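Local coordinates for nisin biosynthesis protein nisC (Lactococcus lactis subsp. lactis, PDB 2G0D) that closes the thioether (lanthionine and methyllanthionine) rings of the lantibiotic nisin as a zinc-containing cyclase of the LanC family, at residues L31-T35 with S80-G84; I88-L93 with L105-L109; L140-L144 with I162-L166; L197-G203 with K253-V257. All blocks are in the same frame, centred on the assembly; numbering follows the deposited sequence.

Interaction 1: L31-T35 with S80-G84; sequences LTLST and SLYSG
With CG of Leu-33 turned anti to the backbone N (chi1 174°), the leucine's CD2 methyl lies over the centre of the Tyr-82 ring, a CH-pi contact of 4.1 Å from CD2 to the ring centroid. Ser-34 OG stands beside its own backbone N (chi1 -72°), where amide and hydroxyl both reach one carbonyl, Tyr-82 O. The hydrogen bond from the amide, 3.1 Å from Ser-34 N to Tyr-82 O, uses a lone pair in the carbonyl plane; the hydroxyl donates from above that plane, 3.2 Å from Ser-34 OG to Tyr-82 O. The same hydroxyl lies at the edge of the tyrosine ring. The phenol OH bonds to the backbone oxygen of Ala-398. A water accepts from Leu-33 N at 2.8 Å and donates to Gly-84 O, linking the two loops a second time. Ser-80 OG accepts from Ser-83 N, an ST motif, and the carboxylate of Glu-138 is hydrogen-bonded to the hydroxyls of Ser-80 and Ser-83. Thr-32 OG1 accepts from Thr-35 N in a second ST motif and is also hydrogen-bonded to Gly-29 O. Both loops lead into helices, 37-45 and 85-92, of the alpha toroid, and the Tyr-82 side chain lies about 9 Å from the zinc ion.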
loop_
_atom_site.group_PDB
_atom_site.type_symbol
_atom_site.label_atom_id
_atom_site.label_comp_id
_atom_site.label_asym_id
_atom_site.label_seq_id
_atom_site.Cartn_x
_atom_site.Cartn_y
_atom_site.Cartn_z
ATOM N N LEU A 31 -15.796 4.563 6.932
ATOM C CA LEU A 31 -15.907 3.850 5.662
ATOM C C LEU A 31 -14.569 3.664 4.943
ATOM O O LEU A 31 -14.534 3.142 3.841
ATOM C CB LEU A 31 -16.925 4.519 4.741
ATOM C CG LEU A 31 -18.339 4.495 5.311
ATOM C CD1 LEU A 31 -18.768 5.923 5.589
ATOM C CD2 LEU A 31 -19.286 3.859 4.345
ATOM N N THR A 32 -13.481 4.088 5.581
ATOM C CA THR A 32 -12.152 4.058 4.968
ATOM C C THR A 32 -11.455 2.731 5.234
ATOM O O THR A 32 -11.638 2.119 6.281
ATOM C CB THR A 32 -11.243 5.192 5.517
ATOM O OG1 THR A 32 -10.934 4.935 6.899
ATOM C CG2 THR A 32 -11.925 6.569 5.376
ATOM N N LEU A 33 -10.629 2.294 4.291
ATOM C CA LEU A 33 -9.711 1.180 4.557
ATOM C C LEU A 33 -8.751 1.526 5.709
ATOM O O LEU A 33 -8.473 0.676 6.570
ATOM C CB LEU A 33 -8.937 0.793 3.290
ATOM C CG LEU A 33 -7.815 -0.265 3.410
ATOM C CD1 LEU A 33 -8.289 -1.589 4.088
ATOM C CD2 LEU A 33 -7.200 -0.543 2.026
ATOM N N SER A 34 -8.283 2.774 5.747
ATOM C CA SER A 34 -7.263 3.197 6.716
ATOM C C SER A 34 -7.622 2.894 8.136
ATOM O O SER A 34 -6.777 2.358 8.870
ATOM C CB SER A 34 -7.011 4.707 6.644
ATOM O OG SER A 34 -6.319 4.994 5.470
ATOM N N THR A 35 -8.843 3.288 8.528
ATOM C CA THR A 35 -9.262 3.268 9.939
ATOM C C THR A 35 -10.644 2.655 10.180
ATOM O O THR A 35 -11.042 2.468 11.324
ATOM C CB THR A 35 -9.308 4.702 10.554
ATOM O OG1 THR A 35 -10.188 5.509 9.768
ATOM C CG2 THR A 35 -7.911 5.363 10.582
ATOM N N SER A 80 -10.419 6.620 -3.811
ATOM C CA SER A 80 -9.079 6.248 -3.374
ATOM C C SER A 80 -8.995 4.884 -2.667
ATOM O O SER A 80 -9.956 4.431 -2.057
ATOM C CB SER A 80 -8.494 7.350 -2.485
ATOM O OG SER A 80 -8.926 7.215 -1.147
ATOM N N LEU A 81 -7.838 4.243 -2.764
ATOM C CA LEU A 81 -7.614 2.950 -2.090
ATOM C C LEU A 81 -7.872 3.034 -0.570
ATOM O O LEU A 81 -8.606 2.217 -0.026
ATOM C CB LEU A 81 -6.201 2.408 -2.365
ATOM C CG LEU A 81 -5.779 1.056 -1.732
ATOM C CD1 LEU A 81 -6.647 -0.124 -2.210
ATOM C CD2 LEU A 81 -4.308 0.725 -2.012
ATOM N N TYR A 82 -7.261 4.010 0.107
ATOM C CA TYR A 82 -7.300 4.042 1.573
ATOM C C TYR A 82 -8.441 4.838 2.184
ATOM O O TYR A 82 -8.744 4.637 3.350
ATOM C CB TYR A 82 -5.941 4.439 2.178
ATOM C CG TYR A 82 -5.005 3.245 2.287
ATOM C CD1 TYR A 82 -4.271 2.817 1.196
ATOM C CD2 TYR A 82 -4.881 2.533 3.492
ATOM C CE1 TYR A 82 -3.430 1.706 1.282
ATOM C CE2 TYR A 82 -4.054 1.418 3.589
ATOM C CZ TYR A 82 -3.324 1.025 2.494
ATOM O OH TYR A 82 -2.506 -0.064 2.588
ATOM N N SER A 83 -9.058 5.739 1.421
ATOM C CA SER A 83 -10.211 6.519 1.935
ATOM C C SER A 83 -11.478 6.366 1.107
ATOM O O SER A 83 -12.540 6.771 1.561
ATOM C CB SER A 83 -9.889 8.015 2.021
ATOM O OG SER A 83 -8.774 8.219 2.837
ATOM N N GLY A 84 -11.373 5.825 -0.103
ATOM C CA GLY A 84 -12.503 5.882 -1.017
ATOM C C GLY A 84 -13.045 4.558 -1.504
ATOM O O GLY A 84 -12.910 3.534 -0.834
HETATM O O HOH W 1 -11.291 3.106 1.688
#

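Interaction 2: I88-L93 with L105-L109; sequences IALSIL and LLDSL
Two antiparallel helices of the alpha toroid, 85-92 and 100-122, pack here through aliphatic side chains, with Leu-106 and Leu-109 of the longer helix set against Ala-89 and Ile-92 of the shorter. The local axes pass 9.9 Å apart, and their N-to-C directions differ by 152°. At Ala-89, where the backbone comes nearest to that of Leu-106, CB lies 3.8 Å from Leu-106 CD2 and equally near Leu-109 CD1, one leucine methyl from each of two successive turns. Leu-106 CD2 also rests on the backbone, 3.4 Å from Ala-89 O. Ile-92 places CG1 between its backbone N and carbonyl carbon (chi1 69°), which sends the chain towards helix 100-122. From there the side chain runs past Leu-106 in the opposite direction, with Ile-92 CG1 3.7 Å from Leu-106 CD2. Its terminal CD1 presses against Leu-105, the two side chains crossing at about a right angle. That last pair is tight, at 3.5 Å between Ile-92 CD1 and Leu-105 CD2. Ile-88 CG2 meets Leu-109 CD1 at 4.1 Å, and Leu-93 borders Leu-106 CD1. Tyr-146 of helix 140-147 packs against Ala-89, Leu-93 and Leu-106, while Ile-64 of helix 53-74 closes over Ile-92 and Leu-105. The seam joins consecutive antiparallel helices of the alpha toroid of this LanC-family cyclase.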
loop_
_atom_site.group_PDB
_atom_site.type_symbol
_atom_site.label_atom_id
_atom_site.label_comp_id
_atom_site.label_asym_id
_atom_site.label_seq_id
_atom_site.Cartn_x
_atom_site.Cartn_y
_atom_site.Cartn_z
ATOM N N ILE A 88 -13.058 0.175 -0.253
ATOM C CA ILE A 88 -14.306 -0.514 0.047
ATOM C C ILE A 88 -14.491 -1.717 -0.872
ATOM O O ILE A 88 -14.823 -2.823 -0.404
ATOM C CB ILE A 88 -15.536 0.433 -0.056
ATOM C CG1 ILE A 88 -15.383 1.624 0.904
ATOM C CG2 ILE A 88 -16.819 -0.343 0.227
ATOM C CD1 ILE A 88 -16.407 2.760 0.694
ATOM N N ALA A 89 -14.263 -1.512 -2.175
ATOM C CA ALA A 89 -14.331 -2.611 -3.146
ATOM C C ALA A 89 -13.312 -3.709 -2.863
ATOM O O ALA A 89 -13.657 -4.891 -2.945
ATOM C CB ALA A 89 -14.199 -2.097 -4.577
ATOM N N LEU A 90 -12.063 -3.342 -2.561
ATOM C CA LEU A 90 -11.068 -4.349 -2.195
ATOM C C LEU A 90 -11.538 -5.208 -1.025
ATOM O O LEU A 90 -11.352 -6.451 -1.039
ATOM C CB LEU A 90 -9.704 -3.710 -1.833
ATOM C CG LEU A 90 -8.537 -4.693 -1.572
ATOM C CD1 LEU A 90 -8.128 -5.369 -2.859
ATOM C CD2 LEU A 90 -7.378 -3.973 -0.947
ATOM N N SER A 91 -12.152 -4.564 -0.016
ATOM C CA SER A 91 -12.542 -5.267 1.207
ATOM C C SER A 91 -13.611 -6.369 0.983
ATOM O O SER A 91 -13.722 -7.326 1.791
ATOM C CB SER A 91 -12.952 -4.280 2.300
ATOM O OG SER A 91 -14.244 -3.708 2.075
ATOM N N ILE A 92 -14.370 -6.266 -0.125
ATOM C CA ILE A 92 -15.413 -7.265 -0.429
ATOM C C ILE A 92 -15.189 -8.030 -1.740
ATOM O O ILE A 92 -15.996 -8.869 -2.136
ATOM C CB ILE A 92 -16.843 -6.637 -0.429
ATOM C CG1 ILE A 92 -17.013 -5.679 -1.625
ATOM C CG2 ILE A 92 -17.140 -5.918 0.899
ATOM C CD1 ILE A 92 -18.401 -5.039 -1.717
ATOM N N LEU A 93 -14.103 -7.730 -2.429
ATOM C CA LEU A 93 -13.850 -8.307 -3.765
ATOM C C LEU A 93 -13.975 -9.848 -3.808
ATOM O O LEU A 93 -14.576 -10.390 -4.741
ATOM C CB LEU A 93 -12.484 -7.845 -4.314
ATOM C CG LEU A 93 -12.136 -8.344 -5.720
ATOM C CD1 LEU A 93 -13.174 -7.899 -6.753
ATOM C CD2 LEU A 93 -10.771 -7.878 -6.122
ATOM N N LEU A 105 -22.952 -4.418 -5.829
ATOM C CA LEU A 105 -22.196 -3.386 -5.127
ATOM C C LEU A 105 -20.833 -3.122 -5.773
ATOM O O LEU A 105 -20.453 -1.971 -5.960
ATOM C CB LEU A 105 -22.035 -3.747 -3.644
ATOM C CG LEU A 105 -21.322 -2.736 -2.728
ATOM C CD1 LEU A 105 -21.946 -1.302 -2.842
ATOM C CD2 LEU A 105 -21.323 -3.216 -1.281
ATOM N N LEU A 106 -20.098 -4.179 -6.109
ATOM C CA LEU A 106 -18.762 -4.028 -6.718
ATOM C C LEU A 106 -18.825 -3.299 -8.081
ATOM O O LEU A 106 -18.001 -2.432 -8.351
ATOM C CB LEU A 106 -18.059 -5.389 -6.847
ATOM C CG LEU A 106 -17.496 -5.965 -5.527
ATOM C CD1 LEU A 106 -17.245 -7.480 -5.590
ATOM C CD2 LEU A 106 -16.192 -5.239 -5.161
ATOM N N ASP A 107 -19.816 -3.646 -8.909
ATOM C CA ASP A 107 -20.045 -2.982 -10.202
ATOM C C ASP A 107 -20.284 -1.479 -10.070
ATOM O O ASP A 107 -19.713 -0.695 -10.823
ATOM C CB ASP A 107 -21.214 -3.639 -10.962
ATOM C CG ASP A 107 -20.859 -5.011 -11.510
ATOM O OD1 ASP A 107 -19.649 -5.355 -11.561
ATOM O OD2 ASP A 107 -21.785 -5.757 -11.881
ATOM N N SER A 108 -21.121 -1.094 -9.106
ATOM C CA SER A 108 -21.350 0.314 -8.767
ATOM C C SER A 108 -20.069 1.006 -8.363
ATOM O O SER A 108 -19.757 2.101 -8.840
ATOM C CB SER A 108 -22.335 0.439 -7.611
ATOM O OG SER A 108 -23.526 -0.221 -7.940
ATOM N N LEU A 109 -19.342 0.370 -7.459
ATOM C CA LEU A 109 -18.060 0.912 -7.004
ATOM C C LEU A 109 -17.108 1.110 -8.172
ATOM O O LEU A 109 -16.510 2.159 -8.297
ATOM C CB LEU A 109 -17.451 0.036 -5.901
ATOM C CG LEU A 109 -18.203 0.065 -4.570
ATOM C CD1 LEU A 109 -17.807 -1.100 -3.699
ATOM C CD2 LEU A 109 -18.009 1.398 -3.847
#

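Interaction 3: L140-L144 with I162-L166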
loop_
_atom_site.group_PDB
_atom_site.type_symbol
_atom_site.label_atom_id
_atom_site.label_comp_id
_atom_site.label_asym_id
_atom_site.label_seq_id
_atom_site.Cartn_x
_atom_site.Cartn_y
_atom_site.Cartn_z
ATOM N N LEU A 140 -3.668 7.624 -7.714
ATOM C CA LEU A 140 -3.989 6.718 -8.808
ATOM C C LEU A 140 -3.247 5.389 -8.729
ATOM O O LEU A 140 -3.764 4.374 -9.208
ATOM C CB LEU A 140 -3.699 7.393 -10.160
ATOM C CG LEU A 140 -4.552 8.622 -10.573
ATOM C CD1 LEU A 140 -4.249 9.083 -11.996
ATOM C CD2 LEU A 140 -6.034 8.338 -10.457
ATOM N N SER A 141 -2.034 5.397 -8.164
ATOM C CA SER A 141 -1.233 4.157 -8.012
ATOM C C SER A 141 -1.989 3.117 -7.160
ATOM O O SER A 141 -2.137 1.955 -7.568
ATOM C CB SER A 141 0.119 4.448 -7.355
ATOM O OG SER A 141 0.978 5.121 -8.246
ATOM N N GLY A 142 -2.467 3.556 -5.998
ATOM C CA GLY A 142 -3.292 2.729 -5.115
ATOM C C GLY A 142 -4.581 2.251 -5.783
ATOM O O GLY A 142 -4.951 1.092 -5.663
ATOM N N ILE A 143 -5.252 3.141 -6.501
ATOM C CA ILE A 143 -6.468 2.772 -7.255
ATOM C C ILE A 143 -6.170 1.702 -8.301
ATOM O O ILE A 143 -6.909 0.724 -8.403
ATOM C CB ILE A 143 -7.149 4.007 -7.891
ATOM C CG1 ILE A 143 -7.808 4.855 -6.799
ATOM C CG2 ILE A 143 -8.193 3.595 -8.961
ATOM C CD1 ILE A 143 -8.413 6.218 -7.292
ATOM N N LEU A 144 -5.079 1.879 -9.050
ATOM C CA LEU A 144 -4.629 0.899 -10.052
ATOM C C LEU A 144 -4.326 -0.472 -9.423
ATOM O O LEU A 144 -4.585 -1.513 -10.009
ATOM C CB LEU A 144 -3.426 1.474 -10.817
ATOM C CG LEU A 144 -2.837 0.719 -12.027
ATOM C CD1 LEU A 144 -3.916 0.370 -13.072
ATOM C CD2 LEU A 144 -1.740 1.519 -12.647
ATOM N N ILE A 162 -4.517 5.443 -16.808
ATOM C CA ILE A 162 -3.763 5.632 -15.541
ATOM C C ILE A 162 -2.251 5.367 -15.729
ATOM O O ILE A 162 -1.395 6.167 -15.312
ATOM C CB ILE A 162 -4.276 4.678 -14.427
ATOM C CG1 ILE A 162 -5.680 5.073 -13.961
ATOM C CG2 ILE A 162 -3.328 4.633 -13.250
ATOM C CD1 ILE A 162 -6.398 3.981 -13.177
ATOM N N ILE A 163 -1.930 4.238 -16.355
ATOM C CA ILE A 163 -0.532 3.863 -16.627
ATOM C C ILE A 163 0.199 4.959 -17.417
ATOM O O ILE A 163 1.311 5.363 -17.035
ATOM C CB ILE A 163 -0.448 2.492 -17.335
ATOM C CG1 ILE A 163 -0.627 1.353 -16.316
ATOM C CG2 ILE A 163 0.911 2.296 -18.104
ATOM C CD1 ILE A 163 -1.166 0.081 -16.950
ATOM N N ASN A 164 -0.430 5.454 -18.486
ATOM C CA ASN A 164 0.172 6.527 -19.297
ATOM C C ASN A 164 0.330 7.815 -18.500
ATOM O O ASN A 164 1.363 8.483 -18.591
ATOM C CB ASN A 164 -0.650 6.811 -20.562
ATOM C CG ASN A 164 -0.428 5.792 -21.662
ATOM O OD1 ASN A 164 0.411 4.898 -21.553
ATOM N ND2 ASN A 164 -1.198 5.923 -22.746
ATOM N N PHE A 165 -0.690 8.146 -17.704
ATOM C CA PHE A 165 -0.651 9.316 -16.843
ATOM C C PHE A 165 0.463 9.255 -15.784
ATOM O O PHE A 165 1.202 10.233 -15.594
ATOM C CB PHE A 165 -2.010 9.537 -16.190
ATOM C CG PHE A 165 -2.023 10.639 -15.170
ATOM C CD1 PHE A 165 -2.323 11.948 -15.549
ATOM C CD2 PHE A 165 -1.737 10.370 -13.832
ATOM C CE1 PHE A 165 -2.337 12.970 -14.600
ATOM C CE2 PHE A 165 -1.744 11.386 -12.882
ATOM C CZ PHE A 165 -2.051 12.683 -13.268
ATOM N N LEU A 166 0.582 8.122 -15.087
ATOM C CA LEU A 166 1.687 7.934 -14.157
ATOM C C LEU A 166 3.078 8.026 -14.825
ATOM O O LEU A 166 3.934 8.783 -14.359
ATOM C CB LEU A 166 1.537 6.620 -13.355
ATOM C CG LEU A 166 0.294 6.460 -12.457
ATOM C CD1 LEU A 166 0.135 5.001 -11.875
ATOM C CD2 LEU A 166 0.258 7.533 -11.355
#
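Leu-144 overlaps Ile-162, the two side chains sliding past each other in opposite directions, with Leu-144 CD2 3.5 Å from Ile-162 CG2. The same methyl then reaches Ile-163, crossing it at about a right angle, 3.8 Å from Leu-144 CD2 to Ile-163 CG1, and it also meets Leu-166 CD1 at 4.0 Å. CG of Leu-144 stands opposite the backbone N (chi1 -174°), which carries CD2 into this group of three. One turn earlier, Leu-140 aims CD1 at the Phe-165 ring, 3.4 Å from CD2 of that ring, and approaches it obliquely. Its CB sits beside Leu-166 CD2 and Ile-162 CG2. The seam joins helices 140-147 and 156-168, which run antiparallel in the alpha toroid with local axes 10.5 Å apart and N-to-C directions 150° from each other. Ser-141 brings a hydroxyl to the same interface, its OG 3.7 Å from Leu-166 CD1, but hydrogen-bonds back to the carbonyl of Tyr-134. Helix 208-221 closes one flank through Ile-214, which touches Ser-141, Leu-144 and Leu-166. Ile-121 of helix 100-122 lies against both Leu-140 and Phe-165, whose ring also meets Phe-124 edge-to-face.

Interaction 4: L197-G203 with K253-V257; sequences LGCLNMG and KDGLV
Met-202 and Leu-256 form the apolar centre, their side chains crossing at about a right angle with Met-202 CG 3.9 Å from Leu-256 CG. The methionine chain is bent at chi2 (-74°) and chi3, which brings its sulfur to the leucine's methyl, 3.9 Å from Met-202 SD to Leu-256 CD1. Leu-200 projects from the same face of the ribbon as Leu-256, and both side chains rest on Leu-261. Further along, Val-257 CG2 lies 3.4 Å from Gly-198 O and borders Cys-199 CB, with Leu-197 at the exposed end. The backbone beneath is a two-stranded antiparallel ribbon. Leu-200 and Leu-256 are a hydrogen-bonded pair, with 2.7 Å from Leu-200 N to Leu-256 O and 2.9 Å from Leu-256 N to Leu-200 O. Asn-201 and Gly-255 are the non-hydrogen-bonded pair that follows, and here the glycine makes room for Cys-199 SG, 4.0 Å from Gly-255 CA. A third bond, Met-202 N to Asp-254 O, extends the pairing just past the strands at 2.7 Å. At the polar edge, Asn-201 OD1 accepts from Gly-203 N in an Asx turn, while its ND2 bonds to Tyr-279, next in sequence to the zinc ligand Cys-278. The Asp-254 side chain starts out away from 197-203, touches Tyr-195 and Tyr-279 and lies about 9 Å from the zinc ion. The ribbon follows helix 189-194 on one strand and leads into helix 258-263 on the other, with Val-257 as the N-cap and Glu-260 bonded to its amide.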
loop_
_atom_site.group_PDB
_atom_site.type_symbol
_atom_site.label_atom_id
_atom_site.label_comp_id
_atom_site.label_asym_id
_atom_site.label_seq_id
_atom_site.Cartn_x
_atom_site.Cartn_y
_atom_site.Cartn_z
ATOM N N LEU A 197 12.045 24.314 -0.114
ATOM C CA LEU A 197 12.285 24.386 -1.553
ATOM C C LEU A 197 11.680 23.174 -2.263
ATOM O O LEU A 197 12.020 22.869 -3.412
ATOM C CB LEU A 197 13.787 24.502 -1.848
ATOM C CG LEU A 197 14.539 25.750 -1.337
ATOM C CD1 LEU A 197 16.011 25.652 -1.677
ATOM C CD2 LEU A 197 13.964 27.046 -1.894
ATOM N N GLY A 198 10.774 22.486 -1.572
ATOM C CA GLY A 198 10.111 21.307 -2.123
ATOM C C GLY A 198 10.983 20.060 -2.096
ATOM O O GLY A 198 12.092 20.073 -1.545
ATOM N N CYS A 199 10.463 18.971 -2.671
ATOM C CA CYS A 199 11.220 17.741 -2.872
ATOM C C CYS A 199 10.526 16.769 -3.828
ATOM O O CYS A 199 9.323 16.881 -4.102
ATOM C CB CYS A 199 11.501 17.034 -1.531
ATOM S SG CYS A 199 10.081 16.180 -0.814
ATOM N N LEU A 200 11.319 15.832 -4.336
ATOM C CA LEU A 200 10.827 14.586 -4.903
ATOM C C LEU A 200 10.652 13.570 -3.771
ATOM O O LEU A 200 11.641 13.166 -3.133
ATOM C CB LEU A 200 11.835 14.043 -5.920
ATOM C CG LEU A 200 11.511 12.758 -6.682
ATOM C CD1 LEU A 200 10.245 12.941 -7.555
ATOM C CD2 LEU A 200 12.720 12.326 -7.536
ATOM N N ASN A 201 9.403 13.174 -3.519
ATOM C CA ASN A 201 9.086 12.182 -2.476
ATOM C C ASN A 201 9.569 10.786 -2.889
ATOM O O ASN A 201 9.354 10.351 -4.026
ATOM C CB ASN A 201 7.586 12.200 -2.140
ATOM C CG ASN A 201 7.243 11.340 -0.937
ATOM O OD1 ASN A 201 7.462 10.125 -0.948
ATOM N ND2 ASN A 201 6.687 11.959 0.099
ATOM N N MET A 202 10.255 10.117 -1.960
ATOM C CA MET A 202 10.995 8.882 -2.250
ATOM C C MET A 202 10.491 7.680 -1.447
ATOM O O MET A 202 11.137 6.629 -1.376
ATOM C CB MET A 202 12.494 9.128 -2.016
ATOM C CG MET A 202 13.160 10.113 -3.044
ATOM S SD MET A 202 13.392 9.328 -4.656
ATOM C CE MET A 202 11.985 9.968 -5.458
ATOM N N GLY A 203 9.322 7.850 -0.847
ATOM C CA GLY A 203 8.665 6.790 -0.085
ATOM C C GLY A 203 7.816 5.920 -0.987
ATOM O O GLY A 203 7.463 6.316 -2.094
ATOM N N LYS A 253 17.066 8.927 1.771
ATOM C CA LYS A 253 16.280 9.995 2.387
ATOM C C LYS A 253 14.839 9.921 1.884
ATOM O O LYS A 253 14.570 9.379 0.800
ATOM C CB LYS A 253 16.862 11.362 2.035
ATOM C CG LYS A 253 18.306 11.570 2.462
ATOM C CD LYS A 253 18.915 12.761 1.738
ATOM C CE LYS A 253 18.264 14.075 2.112
ATOM N NZ LYS A 253 18.647 15.123 1.121
ATOM N N ASP A 254 13.919 10.478 2.672
ATOM C CA ASP A 254 12.490 10.483 2.345
ATOM C C ASP A 254 12.211 11.337 1.116
ATOM O O ASP A 254 11.246 11.099 0.394
ATOM C CB ASP A 254 11.671 11.064 3.504
ATOM C CG ASP A 254 11.470 10.097 4.660
ATOM O OD1 ASP A 254 12.040 8.979 4.666
ATOM O OD2 ASP A 254 10.730 10.491 5.590
ATOM N N GLY A 255 13.042 12.353 0.908
ATOM C CA GLY A 255 12.833 13.322 -0.167
ATOM C C GLY A 255 14.154 13.829 -0.725
ATOM O O GLY A 255 15.151 13.900 0.007
ATOM N N LEU A 256 14.153 14.165 -2.022
ATOM C CA LEU A 256 15.318 14.734 -2.717
ATOM C C LEU A 256 14.958 16.110 -3.241
ATOM O O LEU A 256 13.922 16.285 -3.872
ATOM C CB LEU A 256 15.786 13.851 -3.882
ATOM C CG LEU A 256 16.253 12.431 -3.558
ATOM C CD1 LEU A 256 16.546 11.678 -4.830
ATOM C CD2 LEU A 256 17.454 12.378 -2.616
ATOM N N VAL A 257 15.821 17.082 -2.969
ATOM C CA VAL A 257 15.529 18.491 -3.254
ATOM C C VAL A 257 16.135 18.886 -4.606
ATOM O O VAL A 257 17.107 18.269 -5.054
ATOM C CB VAL A 257 16.008 19.393 -2.097
ATOM C CG1 VAL A 257 15.883 20.861 -2.433
ATOM C CG2 VAL A 257 15.231 19.076 -0.802
#

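In the fold
The four contacts follow one another along the chain, each closing before the next begins. Interactions 1, 2 and 3 form a connected group: Leu-31 and Leu-81 of interaction 1 touch Ile-88 and Leu-90 of interaction 2, while Ser-80 and Leu-81 touch Gly-142 and Ile-143 of interaction 3. The loop contact thus joins two helix-helix contacts whose centres lie about 18 Å apart, and helix 100-122, part of interaction 2, also packs against interaction 3. Interaction 4, the small ribbon, stands apart, about 34 Å from interaction 2, centre to centre. The side chains of Tyr-82 and Asp-254 each lie about 9 Å from the zinc ion, consistent with segments far apart in sequence bordering the metal site.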